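Local coordinates for regulatory protein YycH-like domain-containing protein (Eubacterium rectale, PDB 5COZ) that is of unknown function but is probably an exported, possibly lipid-attached protein with a domain resembling the regulatory protein YycH, at residues Trp109-Tyr113 and Thr114-Ile118; Leu126-His130 and Asp131-Ala135. All coordinates share one frame; numbering follows the deposited sequence.

Interaction 1 of 2, residues Trp109-Tyr113 and Thr114-Ile118; sequences WDNNY and TQDSI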
# COMPACT_ATOMS: atom_id res chain seq x y z
N TRP A 109 -11.18 -8.96 -20.60
CA TRP A 109 -11.18 -10.36 -21.05
C TRP A 109 -11.94 -11.15 -20.02
O TRP A 109 -11.58 -11.13 -18.85
CB TRP A 109 -9.76 -10.93 -21.23
CG TRP A 109 -9.02 -10.32 -22.36
CD1 TRP A 109 -8.90 -10.81 -23.63
CD2 TRP A 109 -8.28 -9.10 -22.34
NE1 TRP A 109 -8.14 -9.97 -24.40
CE2 TRP A 109 -7.70 -8.93 -23.62
CE3 TRP A 109 -7.98 -8.15 -21.33
CZ2 TRP A 109 -6.87 -7.85 -23.93
CZ3 TRP A 109 -7.14 -7.09 -21.64
CH2 TRP A 109 -6.63 -6.93 -22.94
N ASP A 110 -13.00 -11.82 -20.44
CA ASP A 110 -13.83 -12.55 -19.50
C ASP A 110 -14.03 -13.99 -19.92
O ASP A 110 -14.31 -14.27 -21.08
CB ASP A 110 -15.20 -11.85 -19.41
CG ASP A 110 -15.13 -10.52 -18.71
OD1 ASP A 110 -15.09 -10.51 -17.46
OD2 ASP A 110 -15.06 -9.48 -19.40
N ASN A 111 -13.91 -14.90 -18.95
CA ASN A 111 -14.27 -16.29 -19.18
C ASN A 111 -15.62 -16.42 -18.52
O ASN A 111 -15.72 -16.43 -17.29
CB ASN A 111 -13.21 -17.25 -18.65
CG ASN A 111 -13.55 -18.70 -18.92
OD1 ASN A 111 -14.69 -19.05 -19.18
ND2 ASN A 111 -12.56 -19.56 -18.81
N ASN A 112 -16.68 -16.43 -19.31
CA ASN A 112 -18.04 -16.46 -18.79
C ASN A 112 -18.42 -17.83 -18.17
O ASN A 112 -19.38 -17.89 -17.40
CB ASN A 112 -19.03 -16.04 -19.87
CG ASN A 112 -18.74 -14.66 -20.43
OD1 ASN A 112 -18.41 -14.51 -21.61
ND2 ASN A 112 -18.80 -13.62 -19.60
N TYR A 113 -17.65 -18.89 -18.42
CA TYR A 113 -17.94 -20.19 -17.80
C TYR A 113 -17.39 -20.24 -16.36
O TYR A 113 -18.10 -20.67 -15.44
CB TYR A 113 -17.35 -21.35 -18.62
CG TYR A 113 -17.81 -21.41 -20.06
CD1 TYR A 113 -18.99 -22.07 -20.40
CD2 TYR A 113 -17.06 -20.85 -21.09
CE1 TYR A 113 -19.42 -22.16 -21.73
CE2 TYR A 113 -17.48 -20.92 -22.41
CZ TYR A 113 -18.66 -21.58 -22.73
OH TYR A 113 -19.08 -21.65 -24.04
N THR A 114 -16.13 -19.82 -16.16
CA THR A 114 -15.44 -19.87 -14.85
C THR A 114 -15.60 -18.60 -14.03
O THR A 114 -15.39 -18.63 -12.82
CB THR A 114 -13.96 -20.14 -15.06
OG1 THR A 114 -13.40 -19.02 -15.76
CG2 THR A 114 -13.70 -21.43 -15.82
N GLN A 115 -15.94 -17.48 -14.68
CA GLN A 115 -16.11 -16.15 -14.08
C GLN A 115 -14.73 -15.52 -13.78
O GLN A 115 -14.66 -14.58 -12.99
CB GLN A 115 -17.02 -16.16 -12.83
CG GLN A 115 -18.43 -16.71 -13.09
CD GLN A 115 -19.47 -15.62 -13.13
OE1 GLN A 115 -19.63 -14.91 -14.13
NE2 GLN A 115 -20.20 -15.48 -12.03
N ASP A 116 -13.66 -15.98 -14.45
CA ASP A 116 -12.33 -15.37 -14.36
C ASP A 116 -12.33 -14.11 -15.22
O ASP A 116 -13.03 -14.05 -16.24
CB ASP A 116 -11.24 -16.32 -14.87
CG ASP A 116 -11.10 -17.64 -14.15
OD1 ASP A 116 -11.21 -17.65 -12.92
OD2 ASP A 116 -10.83 -18.65 -14.82
N SER A 117 -11.56 -13.09 -14.82
CA SER A 117 -11.54 -11.89 -15.64
C SER A 117 -10.24 -11.13 -15.52
O SER A 117 -9.52 -11.24 -14.52
CB SER A 117 -12.68 -10.94 -15.28
OG SER A 117 -12.49 -10.34 -14.01
N ILE A 118 -9.94 -10.37 -16.58
CA ILE A 118 -8.84 -9.43 -16.63
C ILE A 118 -9.41 -8.09 -17.08
O ILE A 118 -10.19 -8.06 -18.04
CB ILE A 118 -7.68 -9.90 -17.54
CG1 ILE A 118 -7.07 -11.23 -17.04
CG2 ILE A 118 -6.59 -8.79 -17.69
CD1 ILE A 118 -6.10 -11.84 -18.03
O HOH W 1 -13.13 -8.04 -17.32
O HOH W 2 -15.72 -13.00 -16.14
O HOH W 3 -10.20 -19.55 -17.29

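Interaction 2 of 2, residues Leu126-His130 and Asp131-Ala135; sequences LAETH and DGKLA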
# COMPACT_ATOMS: atom_id res chain seq x y z
N LEU A 126 -6.44 -5.36 -13.27
CA LEU A 126 -6.93 -6.32 -12.29
C LEU A 126 -7.18 -7.66 -12.95
O LEU A 126 -7.97 -7.73 -13.90
CB LEU A 126 -8.23 -5.81 -11.64
CG LEU A 126 -8.94 -6.77 -10.64
CD1 LEU A 126 -8.07 -7.00 -9.39
CD2 LEU A 126 -10.30 -6.24 -10.21
N ALA A 127 -6.55 -8.72 -12.44
CA ALA A 127 -6.83 -10.09 -12.87
C ALA A 127 -7.39 -10.84 -11.66
O ALA A 127 -6.85 -10.72 -10.56
CB ALA A 127 -5.58 -10.78 -13.40
N GLU A 128 -8.48 -11.56 -11.83
CA GLU A 128 -9.02 -12.29 -10.67
C GLU A 128 -9.82 -13.50 -11.07
O GLU A 128 -10.43 -13.53 -12.14
CB GLU A 128 -9.90 -11.37 -9.79
CG GLU A 128 -11.11 -10.76 -10.49
CD GLU A 128 -11.86 -9.68 -9.73
OE1 GLU A 128 -11.45 -9.32 -8.60
OE2 GLU A 128 -12.89 -9.22 -10.26
N THR A 129 -9.80 -14.50 -10.20
CA THR A 129 -10.68 -15.66 -10.31
C THR A 129 -11.93 -15.30 -9.55
O THR A 129 -11.93 -14.33 -8.79
CB THR A 129 -10.04 -16.95 -9.77
OG1 THR A 129 -9.89 -16.80 -8.34
CG2 THR A 129 -8.73 -17.30 -10.45
N HIS A 130 -13.01 -16.09 -9.74
CA HIS A 130 -14.24 -15.82 -8.99
C HIS A 130 -13.97 -15.93 -7.46
O HIS A 130 -14.36 -15.05 -6.71
CB HIS A 130 -15.32 -16.82 -9.44
CG HIS A 130 -16.59 -16.73 -8.66
ND1 HIS A 130 -17.42 -15.63 -8.75
CD2 HIS A 130 -17.11 -17.60 -7.76
CE1 HIS A 130 -18.42 -15.87 -7.92
NE2 HIS A 130 -18.28 -17.04 -7.30
N ASP A 131 -13.22 -16.96 -7.03
CA ASP A 131 -12.90 -17.13 -5.61
C ASP A 131 -11.99 -15.99 -5.10
O ASP A 131 -12.18 -15.49 -3.98
CB ASP A 131 -12.21 -18.48 -5.36
CG ASP A 131 -13.10 -19.70 -5.57
OD1 ASP A 131 -14.32 -19.52 -5.75
OD2 ASP A 131 -12.56 -20.84 -5.53
N GLY A 132 -11.04 -15.55 -5.92
CA GLY A 132 -10.15 -14.46 -5.54
C GLY A 132 -10.90 -13.15 -5.37
O GLY A 132 -10.72 -12.43 -4.39
N LYS A 133 -11.77 -12.85 -6.32
CA LYS A 133 -12.66 -11.69 -6.25
C LYS A 133 -13.43 -11.67 -4.92
O LYS A 133 -13.44 -10.66 -4.21
CB LYS A 133 -13.65 -11.71 -7.43
CG LYS A 133 -14.54 -10.47 -7.46
CD LYS A 133 -15.47 -10.48 -8.67
CE LYS A 133 -16.82 -11.01 -8.36
NZ LYS A 133 -17.78 -10.69 -9.46
N LEU A 134 -14.08 -12.80 -4.57
CA LEU A 134 -14.87 -12.82 -3.35
C LEU A 134 -14.01 -12.77 -2.09
O LEU A 134 -14.38 -12.10 -1.13
CB LEU A 134 -15.79 -14.02 -3.31
CG LEU A 134 -16.81 -14.15 -4.48
CD1 LEU A 134 -17.79 -15.22 -4.18
CD2 LEU A 134 -17.58 -12.84 -4.75
N ALA A 135 -12.83 -13.44 -2.10
CA ALA A 135 -11.96 -13.37 -0.93
C ALA A 135 -11.45 -11.96 -0.65
O ALA A 135 -11.45 -11.52 0.50
CB ALA A 135 -10.76 -14.30 -1.11
O HOH W 4 -16.99 -13.54 -10.52

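Interaction 1 of 2, residues Trp109-Tyr113 and Thr114-Ile118
N111 and T114 meet where the chain turns back, and N111 binds there through both branches of its side chain and both polar atoms of its backbone. With CG anti to the backbone N (chi1 -178°), its amide is laid over the turn that follows: OD1 accepts from Y113 N at 3.1 Å and, weakly, from T114 N at 3.4 Å, so one carbonyl oxygen serves two successive backbone donors. The first of these closes an Asx turn. On the other branch of the amide, N111 ND2 gives a proton to a water that in turn donates to D116 OD2. T114 crosses the N111 side chain at about a right angle; its OG1 lies 3.2 Å from N111 CG but spends its proton on D116 OD2, 2.8 Å away and met from above the carboxylate plane, while D116 N returns a weak bond to T114 OG1. In the backbone, N111 N reaches D116 O and N111 O takes Q115 N at 2.8 Å. Two residues, Q115 and D116, thus face one: a G1 beta bulge at the head of the hairpin formed by strands 104-111 and 116-120. Farther down, W109 and I118 make the antiparallel hydrogen-bonded pair, both bonds 2.9 Å long (W109 N to I118 O, I118 N to W109 O) and both in the carbonyl plane. On the face they share with N111 and D116, I118 CG2 packs obliquely at 3.9 Å from W109 CE3, and helix 73-87 covers the pair, Y77 meeting the indole edge-to-face. D110 and S117, the non-hydrogen-bonded pair, point to the other face; there D110 OD1 sits 3.3 Å from S117 CB and accepts from a water that also donates to D116 O.

Interaction 2 of 2, residues Leu126-His130 and Asp131-Ala135
T129 holds OG1 between its backbone N and carbonyl carbon (chi1 67°), which aims the hydroxyl oxygen back at the first turn of helix 130-137; H130 instead carries CG anti to the backbone N (chi1 175°), bringing one face of its ring against L134. T129 OG1 accepts from G132 N at 3.0 Å, the capping bond of an N-cap residue at the junction of strand 125-128 with the helix. The first helical bonds follow, T129 O taking K133 N at 2.9 Å in a nearly straight line (171° at the hydrogen) and H130 O taking L134 N. L134 CG stands 4.1 Å above that face of the imidazole, offset toward its rim, and L134 CD1 comes to 3.6 Å from H130 NE2. That nitrogen is hydrogen-bonded to D206 OD1, while a water in the plane of the ring, at its edge, joins H130 ND1 to K133 NZ, so both imidazole nitrogens have polar partners. E128, the last residue of the strand, extends its chain beyond CG and sets the carboxylate across CB, CG and CD of K133, with E128 OE2 3.3 Å from K133 CD. The lysine chain bends at chi3, and its ammonium forms a salt bridge with E202 rather than with E128; even so, with E128 OE2 5.2 Å from K133 NZ, the carboxylate may steady the ammonium charge through space. Cut back to an alanine, E128 would lose its carboxylate, which would probably open a gap beside the K133 methylenes. At the helix start the chemistry is simpler: the T129 hydroxyl gives the G132 amide an acceptor.

Going from the N terminus, interaction 1 comes first, closing the tight turn between strands 104-111 and 116-120. The chain then follows strand 116-120, turns again and returns along 125-128, so that interaction 2 opens only after interaction 1 has closed: the two are in series, neither nested nor crossed, with centres about 10 Å apart. Interaction 2 closes no hairpin; it leads the C-terminal end of strand 125-128 into helix 130-137. The two meet directly, S117 O and E128 N lying 2.9 Å apart in a probable backbone hydrogen bond, and Q115 packs on H130. Together they tie the hairpin, strand 125-128 and helix 130-137 to the antiparallel sheet, which continues into strand 252-258.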